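Side-chain contacts in Rho guanyl nucleotide exchange factor (Rom2), putative (Aspergillus fumigatus Af293, PDB 5O51), which probably promotes GDP-to-GTP exchange on Rho-type GTPases as a full-length protein, of which this chain is the CNH domain, a seven-bladed beta-propeller: residues 72-77 / 123-128; 108-113 / 138-143; 187-192 / 198-203. All blocks are in the same frame, centred on the assembly; numbering follows the deposited sequence.

Contact 1: residues 72-77 / 123-128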
loop_
_atom_site.group_PDB
_atom_site.type_symbol
_atom_site.label_atom_id
_atom_site.label_comp_id
_atom_site.label_asym_id
_atom_site.label_seq_id
_atom_site.Cartn_x
_atom_site.Cartn_y
_atom_site.Cartn_z
ATOM N N GLU A 72 -7.690 12.768 5.069
ATOM C CA GLU A 72 -8.545 13.044 6.233
ATOM C C GLU A 72 -8.719 14.566 6.433
ATOM O O GLU A 72 -9.773 15.026 6.920
ATOM C CB GLU A 72 -7.986 12.323 7.494
ATOM C CG GLU A 72 -8.976 12.130 8.651
ATOM C CD GLU A 72 -9.553 10.701 8.794
ATOM O OE1 GLU A 72 -10.170 10.211 7.837
ATOM O OE2 GLU A 72 -9.441 10.076 9.883
ATOM N N GLU A 73 -7.718 15.320 5.985
ATOM C CA GLU A 73 -7.686 16.777 6.112
ATOM C C GLU A 73 -8.789 17.431 5.279
ATOM O O GLU A 73 -9.324 18.477 5.707
ATOM C CB GLU A 73 -6.288 17.321 5.724
ATOM C CG GLU A 73 -6.134 18.835 5.705
ATOM C CD GLU A 73 -6.223 19.475 7.088
ATOM O OE1 GLU A 73 -5.370 19.167 7.952
ATOM O OE2 GLU A 73 -7.134 20.301 7.309
ATOM N N TYR A 74 -9.084 16.808 4.117
ATOM C CA TYR A 74 -10.120 17.240 3.157
ATOM C C TYR A 74 -11.404 16.413 3.208
ATOM O O TYR A 74 -12.275 16.532 2.343
ATOM C CB TYR A 74 -9.535 17.168 1.755
ATOM C CG TYR A 74 -8.494 18.204 1.618
ATOM C CD1 TYR A 74 -7.194 17.967 2.019
ATOM C CD2 TYR A 74 -8.827 19.474 1.167
ATOM C CE1 TYR A 74 -6.233 18.964 1.935
ATOM C CE2 TYR A 74 -7.883 20.476 1.072
ATOM C CZ TYR A 74 -6.583 20.219 1.453
ATOM O OH TYR A 74 -5.634 21.210 1.342
ATOM N N GLN A 75 -11.502 15.544 4.205
ATOM C CA GLN A 75 -12.653 14.672 4.378
ATOM C C GLN A 75 -13.063 13.974 3.048
ATOM O O GLN A 75 -14.237 13.954 2.700
ATOM C CB GLN A 75 -13.789 15.466 5.019
ATOM C CG GLN A 75 -13.477 15.944 6.471
ATOM C CD GLN A 75 -13.417 14.754 7.443
ATOM O OE1 GLN A 75 -14.459 14.186 7.860
ATOM N NE2 GLN A 75 -12.198 14.315 7.740
ATOM N N LEU A 76 -12.069 13.404 2.353
ATOM C CA LEU A 76 -12.289 12.632 1.113
ATOM C C LEU A 76 -11.947 11.150 1.285
ATOM O O LEU A 76 -10.849 10.768 1.816
ATOM C CB LEU A 76 -11.493 13.203 -0.072
ATOM C CG LEU A 76 -11.852 14.607 -0.525
ATOM C CD1 LEU A 76 -10.986 15.018 -1.710
ATOM C CD2 LEU A 76 -13.312 14.753 -0.858
ATOM N N LEU A 77 -12.885 10.314 0.837
ATOM C CA LEU A 77 -12.638 8.911 0.600
ATOM C C LEU A 77 -12.211 8.683 -0.868
ATOM O O LEU A 77 -12.911 9.049 -1.780
ATOM C CB LEU A 77 -13.872 8.095 0.959
ATOM C CG LEU A 77 -13.742 6.587 0.827
ATOM C CD1 LEU A 77 -12.889 5.985 1.938
ATOM C CD2 LEU A 77 -15.159 5.983 0.834
ATOM N N GLY A 123 4.782 21.338 -3.463
ATOM C CA GLY A 123 3.791 22.061 -2.630
ATOM C C GLY A 123 2.390 21.458 -2.655
ATOM O O GLY A 123 2.127 20.478 -3.361
ATOM N N ARG A 124 1.485 22.045 -1.874
ATOM C CA ARG A 124 0.199 21.397 -1.517
ATOM C C ARG A 124 0.436 19.957 -1.022
ATOM O O ARG A 124 1.551 19.621 -0.596
ATOM C CB ARG A 124 -0.824 21.450 -2.672
ATOM C CG ARG A 124 -1.419 22.836 -2.907
ATOM C CD ARG A 124 -0.481 23.698 -3.727
ATOM N NE ARG A 124 -0.159 23.023 -4.990
ATOM C CZ ARG A 124 1.039 22.955 -5.576
ATOM N NH1 ARG A 124 2.125 23.515 -5.040
ATOM N NH2 ARG A 124 1.155 22.304 -6.732
ATOM N N HIS A 125 -0.600 19.122 -1.002
ATOM C CA HIS A 125 -0.366 17.688 -0.907
ATOM C C HIS A 125 -1.325 16.898 -1.780
ATOM O O HIS A 125 -2.339 17.409 -2.151
ATOM C CB HIS A 125 -0.277 17.223 0.542
ATOM C CG HIS A 125 -1.522 17.392 1.354
ATOM N ND1 HIS A 125 -2.687 16.712 1.081
ATOM C CD2 HIS A 125 -1.736 18.060 2.517
ATOM C CE1 HIS A 125 -3.571 16.976 2.027
ATOM N NE2 HIS A 125 -3.019 17.789 2.910
ATOM N N LEU A 126 -0.961 15.652 -2.102
ATOM C CA LEU A 126 -1.196 15.100 -3.448
ATOM C C LEU A 126 -1.783 13.700 -3.550
ATOM O O LEU A 126 -1.796 12.965 -2.579
ATOM C CB LEU A 126 0.131 15.126 -4.204
ATOM C CG LEU A 126 0.758 16.500 -4.421
ATOM C CD1 LEU A 126 2.126 16.279 -5.037
ATOM C CD2 LEU A 126 -0.086 17.400 -5.313
ATOM N N VAL A 127 -2.290 13.381 -4.745
ATOM C CA VAL A 127 -2.794 12.059 -5.132
ATOM C C VAL A 127 -2.199 11.693 -6.529
ATOM O O VAL A 127 -2.377 12.456 -7.434
ATOM C CB VAL A 127 -4.344 12.080 -5.247
ATOM C CG1 VAL A 127 -4.901 10.724 -5.631
ATOM C CG2 VAL A 127 -5.000 12.523 -3.956
ATOM N N CYS A 128 -1.511 10.553 -6.689
ATOM C CA CYS A 128 -1.035 10.087 -8.022
ATOM C C CYS A 128 -1.787 8.879 -8.448
ATOM O O CYS A 128 -1.980 7.978 -7.642
ATOM C CB CYS A 128 0.430 9.670 -8.065
ATOM S SG CYS A 128 1.472 10.693 -7.062
#

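Contact 2: residues 108-113 / 138-143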
loop_
_atom_site.group_PDB
_atom_site.type_symbol
_atom_site.label_atom_id
_atom_site.label_comp_id
_atom_site.label_asym_id
_atom_site.label_seq_id
_atom_site.Cartn_x
_atom_site.Cartn_y
_atom_site.Cartn_z
ATOM N N LYS A 108 -15.755 11.291 -10.413
ATOM C CA LYS A 108 -14.658 10.719 -11.240
ATOM C C LYS A 108 -13.357 11.529 -11.209
ATOM O O LYS A 108 -13.375 12.736 -11.377
ATOM C CB LYS A 108 -15.110 10.623 -12.680
ATOM C CG LYS A 108 -14.179 9.813 -13.540
ATOM C CD LYS A 108 -14.829 9.601 -14.901
ATOM C CE LYS A 108 -14.033 8.654 -15.780
ATOM N NZ LYS A 108 -14.392 8.728 -17.232
ATOM N N ILE A 109 -12.232 10.886 -10.948
ATOM C CA ILE A 109 -10.964 11.618 -10.947
ATOM C C ILE A 109 -10.227 11.230 -12.207
ATOM O O ILE A 109 -9.791 12.083 -12.935
ATOM C CB ILE A 109 -10.080 11.355 -9.719
ATOM C CG1 ILE A 109 -10.795 11.784 -8.436
ATOM C CG2 ILE A 109 -8.743 12.111 -9.847
ATOM C CD1 ILE A 109 -10.290 11.022 -7.234
ATOM N N GLN A 110 -10.114 9.941 -12.443
ATOM C CA GLN A 110 -9.520 9.412 -13.617
ATOM C C GLN A 110 -10.239 8.116 -14.020
ATOM O O GLN A 110 -10.510 7.212 -13.162
ATOM C CB GLN A 110 -8.080 9.112 -13.314
ATOM C CG GLN A 110 -7.366 8.357 -14.415
ATOM C CD GLN A 110 -5.873 8.611 -14.387
ATOM O OE1 GLN A 110 -5.432 9.767 -14.342
ATOM N NE2 GLN A 110 -5.084 7.537 -14.439
ATOM N N GLY A 111 -10.436 8.002 -15.337
ATOM C CA GLY A 111 -11.186 6.927 -15.949
ATOM C C GLY A 111 -10.612 5.541 -15.947
ATOM O O GLY A 111 -11.382 4.562 -15.779
ATOM N N HIS A 112 -9.294 5.443 -16.158
ATOM C CA HIS A 112 -8.594 4.165 -16.307
ATOM C C HIS A 112 -7.362 4.286 -15.419
ATOM O O HIS A 112 -6.616 5.213 -15.591
ATOM C CB HIS A 112 -8.205 3.916 -17.783
ATOM C CG HIS A 112 -7.820 2.495 -18.078
ATOM N ND1 HIS A 112 -6.557 2.001 -17.842
ATOM C CD2 HIS A 112 -8.545 1.457 -18.557
ATOM C CE1 HIS A 112 -6.520 0.718 -18.155
ATOM N NE2 HIS A 112 -7.713 0.366 -18.602
ATOM N N ALA A 113 -7.185 3.400 -14.437
ATOM C CA ALA A 113 -6.009 3.444 -13.541
ATOM C C ALA A 113 -5.782 2.094 -12.965
ATOM O O ALA A 113 -6.728 1.374 -12.599
ATOM C CB ALA A 113 -6.201 4.479 -12.421
ATOM N N THR A 138 2.091 5.609 -17.170
ATOM C CA THR A 138 1.715 7.019 -17.240
ATOM C C THR A 138 1.276 7.448 -15.856
ATOM O O THR A 138 0.387 6.804 -15.273
ATOM C CB THR A 138 0.541 7.212 -18.186
ATOM O OG1 THR A 138 0.901 6.697 -19.472
ATOM C CG2 THR A 138 0.122 8.708 -18.246
ATOM N N ILE A 139 1.880 8.525 -15.350
ATOM C CA ILE A 139 1.625 8.989 -14.005
ATOM C C ILE A 139 0.937 10.349 -14.004
ATOM O O ILE A 139 1.477 11.302 -14.549
ATOM C CB ILE A 139 2.934 9.139 -13.208
ATOM C CG1 ILE A 139 3.569 7.779 -12.909
ATOM C CG2 ILE A 139 2.659 9.855 -11.901
ATOM C CD1 ILE A 139 4.660 7.395 -13.867
ATOM N N LYS A 140 -0.183 10.467 -13.287
ATOM C CA LYS A 140 -0.899 11.730 -13.158
ATOM C C LYS A 140 -0.974 12.149 -11.705
ATOM O O LYS A 140 -1.138 11.306 -10.820
ATOM C CB LYS A 140 -2.294 11.618 -13.723
ATOM C CG LYS A 140 -2.363 11.528 -15.225
ATOM C CD LYS A 140 -3.657 12.161 -15.732
ATOM C CE LYS A 140 -3.954 11.771 -17.173
ATOM N NZ LYS A 140 -5.402 11.485 -17.380
ATOM N N VAL A 141 -0.879 13.450 -11.465
ATOM C CA VAL A 141 -0.707 13.990 -10.123
ATOM C C VAL A 141 -1.824 15.028 -9.880
ATOM O O VAL A 141 -2.260 15.624 -10.822
ATOM C CB VAL A 141 0.722 14.535 -10.026
ATOM C CG1 VAL A 141 1.051 14.988 -8.612
ATOM C CG2 VAL A 141 1.707 13.486 -10.537
ATOM N N TYR A 142 -2.352 15.163 -8.658
ATOM C CA TYR A 142 -3.592 15.965 -8.394
ATOM C C TYR A 142 -3.526 16.730 -7.110
ATOM O O TYR A 142 -2.939 16.259 -6.155
ATOM C CB TYR A 142 -4.827 15.079 -8.268
ATOM C CG TYR A 142 -5.260 14.471 -9.561
ATOM C CD1 TYR A 142 -4.616 13.348 -10.047
ATOM C CD2 TYR A 142 -6.299 15.019 -10.305
ATOM C CE1 TYR A 142 -4.963 12.782 -11.252
ATOM C CE2 TYR A 142 -6.643 14.466 -11.521
ATOM C CZ TYR A 142 -5.973 13.341 -11.979
ATOM O OH TYR A 142 -6.297 12.731 -13.164
ATOM N N GLU A 143 -4.209 17.871 -7.045
ATOM C CA GLU A 143 -4.131 18.739 -5.863
ATOM C C GLU A 143 -5.528 19.151 -5.396
ATOM O O GLU A 143 -6.421 19.268 -6.210
ATOM C CB GLU A 143 -3.253 19.976 -6.172
ATOM C CG GLU A 143 -3.723 20.895 -7.320
ATOM C CD GLU A 143 -2.664 21.924 -7.796
ATOM O OE1 GLU A 143 -1.685 22.214 -7.066
ATOM O OE2 GLU A 143 -2.809 22.450 -8.927
#

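Contact 3: residues 187-192 / 198-203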
loop_
_atom_site.group_PDB
_atom_site.type_symbol
_atom_site.label_atom_id
_atom_site.label_comp_id
_atom_site.label_asym_id
_atom_site.label_seq_id
_atom_site.Cartn_x
_atom_site.Cartn_y
_atom_site.Cartn_z
ATOM N N ARG A 187 10.126 13.677 -0.454
ATOM C CA ARG A 187 10.297 15.147 -0.371
ATOM C C ARG A 187 10.778 15.854 -1.648
ATOM O O ARG A 187 11.986 15.971 -1.882
ATOM C CB ARG A 187 11.258 15.489 0.766
ATOM C CG ARG A 187 12.578 14.729 0.738
ATOM C CD ARG A 187 13.503 15.205 1.847
ATOM N NE ARG A 187 14.462 16.198 1.387
ATOM C CZ ARG A 187 15.630 16.482 1.976
ATOM N NH1 ARG A 187 16.026 15.874 3.101
ATOM N NH2 ARG A 187 16.416 17.399 1.429
ATOM N N SER A 188 9.814 16.289 -2.462
ATOM C CA SER A 188 10.023 17.053 -3.712
ATOM C C SER A 188 10.129 16.168 -4.916
ATOM O O SER A 188 10.148 16.666 -6.051
ATOM C CB SER A 188 11.239 18.005 -3.693
ATOM O OG SER A 188 11.212 18.868 -2.574
ATOM N N THR A 189 10.185 14.862 -4.699
ATOM C CA THR A 189 10.274 13.953 -5.805
ATOM C C THR A 189 9.393 12.736 -5.617
ATOM O O THR A 189 9.102 12.353 -4.474
ATOM C CB THR A 189 11.726 13.523 -5.994
ATOM O OG1 THR A 189 11.862 12.997 -7.300
ATOM C CG2 THR A 189 12.136 12.460 -5.016
ATOM N N LEU A 190 9.020 12.131 -6.746
ATOM C CA LEU A 190 8.419 10.794 -6.781
ATOM C C LEU A 190 9.449 9.711 -7.136
ATOM O O LEU A 190 10.149 9.842 -8.145
ATOM C CB LEU A 190 7.331 10.707 -7.822
ATOM C CG LEU A 190 6.156 11.665 -7.752
ATOM C CD1 LEU A 190 5.290 11.353 -8.963
ATOM C CD2 LEU A 190 5.359 11.571 -6.474
ATOM N N CYS A 191 9.504 8.651 -6.313
ATOM C CA CYS A 191 10.330 7.468 -6.574
ATOM C C CYS A 191 9.413 6.319 -7.037
ATOM O O CYS A 191 8.518 5.850 -6.281
ATOM C CB CYS A 191 11.106 7.070 -5.324
ATOM S SG CYS A 191 12.393 5.849 -5.623
ATOM N N VAL A 192 9.631 5.893 -8.274
ATOM C CA VAL A 192 8.808 4.896 -8.916
ATOM C C VAL A 192 9.561 3.582 -8.920
ATOM O O VAL A 192 10.727 3.529 -9.328
ATOM C CB VAL A 192 8.446 5.271 -10.378
ATOM C CG1 VAL A 192 7.759 4.092 -11.103
ATOM C CG2 VAL A 192 7.554 6.509 -10.410
ATOM N N PHE A 198 14.242 1.310 -8.741
ATOM C CA PHE A 198 13.738 2.573 -8.264
ATOM C C PHE A 198 14.281 3.762 -9.116
ATOM O O PHE A 198 15.487 3.991 -9.149
ATOM C CB PHE A 198 14.139 2.699 -6.795
ATOM C CG PHE A 198 13.298 1.857 -5.822
ATOM C CD1 PHE A 198 11.917 2.042 -5.711
ATOM C CD2 PHE A 198 13.915 0.941 -4.956
ATOM C CE1 PHE A 198 11.191 1.306 -4.787
ATOM C CE2 PHE A 198 13.185 0.215 -4.004
ATOM C CZ PHE A 198 11.823 0.402 -3.929
ATOM N N GLU A 199 13.403 4.499 -9.794
ATOM C CA GLU A 199 13.817 5.660 -10.590
ATOM C C GLU A 199 13.166 6.926 -10.025
ATOM O O GLU A 199 11.945 7.038 -9.911
ATOM C CB GLU A 199 13.476 5.496 -12.090
ATOM C CG GLU A 199 13.916 4.168 -12.745
ATOM C CD GLU A 199 15.392 4.067 -13.166
ATOM O OE1 GLU A 199 16.044 5.104 -13.429
ATOM O OE2 GLU A 199 15.899 2.918 -13.269
ATOM N N VAL A 200 14.011 7.888 -9.688
ATOM C CA VAL A 200 13.590 9.130 -9.044
ATOM C C VAL A 200 13.201 10.160 -10.108
ATOM O O VAL A 200 13.902 10.318 -11.094
ATOM C CB VAL A 200 14.723 9.639 -8.155
ATOM C CG1 VAL A 200 14.317 10.881 -7.379
ATOM C CG2 VAL A 200 15.156 8.531 -7.208
ATOM N N VAL A 201 12.070 10.838 -9.904
ATOM C CA VAL A 201 11.418 11.696 -10.915
ATOM C C VAL A 201 11.020 13.005 -10.264
ATOM O O VAL A 201 10.397 13.028 -9.205
ATOM C CB VAL A 201 10.189 11.000 -11.538
ATOM C CG1 VAL A 201 9.153 11.988 -12.086
ATOM C CG2 VAL A 201 10.658 10.067 -12.644
ATOM N N SER A 202 11.363 14.100 -10.923
ATOM C CA SER A 202 11.289 15.411 -10.308
ATOM C C SER A 202 9.894 15.999 -10.455
ATOM O O SER A 202 9.387 16.084 -11.568
ATOM C CB SER A 202 12.314 16.291 -11.013
ATOM O OG SER A 202 12.471 17.559 -10.406
ATOM N N LEU A 203 9.276 16.420 -9.348
ATOM C CA LEU A 203 7.911 17.013 -9.401
ATOM C C LEU A 203 7.831 18.315 -10.260
ATOM O O LEU A 203 7.254 18.275 -11.353
ATOM C CB LEU A 203 7.285 17.178 -7.993
ATOM C CG LEU A 203 6.601 15.918 -7.388
ATOM C CD1 LEU A 203 6.438 15.939 -5.869
ATOM C CD2 LEU A 203 5.244 15.716 -8.026
#

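Contact 1: residues 72-77 / 123-128
Tyr-74 and His-125 meet at the surface through one ring corner each: CE1 of Tyr-74 lies 3.3 Å from CE1 of His-125, and the same tyrosine carbon is 3.6 Å from His-125 NE2. The imidazole comes in at the edge of the phenol ring, near its plane. Seen from the histidine, however, the tyrosine stands obliquely, with the two planes at 79° and the ring centroids 5.4 Å apart. His-125 reaches across because its CG sits between the backbone N and the carbonyl carbon (chi1 64°), swinging the ring toward the turn. Beside it, the aliphatic CG of Glu-73 lies loosely at the imidazole edge, 4.3 Å from His-125 NE2, while the carboxylate leads away.

Behind these side chains, the turn is held by Gln-75, whose NE2 donates to Glu-72 O at 2.7 Å, on a lone pair in the carbonyl plane. A G1 beta bulge sets Gln-75 and Leu-76 together opposite the single residue Leu-71. On the far side, Arg-124 is salt-bridged to Glu-143 of the neighbouring strand in its own blade. The turn between strands 65-71 and 76-81 thus meets strand 125-132 near His-125, a contact between adjacent blades of a beta-propeller.

Contact 2: residues 108-113 / 138-143
A classic beta bulge in the outermost strand of one propeller blade makes this contact: it places Ile-109 and Gln-110 together opposite the single residue Leu-85 on the neighbouring strand, and both meet the next blade at strand 137-143. Ile-109 sets its CG2 methyl over one face of the Tyr-142 ring, a CH-pi contact 3.7 Å from the centroid and 17° off the ring normal. The methyl is offset toward the rim, and its closest ring atom is Tyr-142 CE2, at 3.6 Å.

Gln-110 works at the edge of the same ring. With CG anti to the backbone N (chi1 172°) and the chain extended beyond it, the side chain reaches the neighbouring blade and crosses the tyrosine at about a right angle, its amide plane turned 60° from the ring. OE1 lies near the ring plane and takes a weak hydrogen bond from Tyr-142 OH at 3.3 Å. A second weak one comes from Lys-140 NZ at 3.5 Å, and the lysine chain, bent at chi2, runs past the oxygen with CD 3.3 Å from Gln-110 OE1. Ser-129, on strand 125-132, is a further weak partner of this oxygen.

The other end of the amide is tied back to its own segment. Gln-110 NE2 donates to His-112 O at 3.0 Å, which helps to set the rotation of the amide, with OE1 directed at the neighbouring strand. One methyl over a ring face and one amide oxygen shared by several weak donors join an outer strand to the following sheet, an interblade junction of the beta-propeller fold.

Contact 3: residues 187-192 / 198-203
Leu-190 and Val-201 pair in an antiparallel beta hairpin, strands 189-194 and 197-202, the two middle strands of a four-stranded propeller blade. The backbone ladder is regular: Leu-190 and Val-201 are a hydrogen-bonded pair, with Val-201 N to Leu-190 O at 2.8 Å, and Val-192 and Glu-199 form the next, with Glu-199 N to Val-192 O at 2.9 Å. The non-hydrogen-bonded pair Cys-191 and Val-200 lies between them.

The closely packed part is largely buried and apolar. Cys-191 carries SG anti to its backbone nitrogen (chi1 -168°), which sets the sulfur beside Phe-198, 3.8 Å from its CB. The sulfur stands obliquely to the phenyl ring, 4.8 Å from the centroid, in a sulfur-aromatic contact, while CG2 of Val-200 approaches it from the same strand as the phenylalanine. Ile-233 of the following blade packs against both Cys-191 and Phe-198. Leu-190, on the other face of the sheet with Val-192 and Val-201, meets Leu-203 of the loop beyond the strand more loosely, crossing it at about a right angle with CG 4.2 Å from Leu-203 CD2.

Toward Ser-188 the grip slackens. Ser-188 is exposed, and its carbonyl receives a weak, long bond from Leu-203 N, at 3.4 Å. Ser-202 turns its hydroxyl to Glu-204 O instead of across the hairpin. At the other end, by Val-192, the end of the Glu-199 side chain leads away from the opposite strand. Thr-189, partly exposed, still packs through its methyl: CG2 touches CG1 of Val-200 at 3.6 Å.

From the N terminus, the chain first passes 72-77, in the blade running from strand 65-71 to strand 107-110, and leaves that blade through 108-113. It then enters the next blade, where 123-128 closes contact 1 and 138-143 closes contact 2. The two loops therefore cross, their segments alternating, and together they tie two consecutive blades at two places. Strands 125-132 and 137-143 are neighbours in one sheet, joined by a probable backbone hydrogen bond from Val-127 to Tyr-142. Contact 3 follows in series as a short hairpin within the third of these blades. Its Leu-190 packs on Cys-128 and Ile-139, and Leu-203 on Val-141, continuing the propeller's blade-to-blade packing.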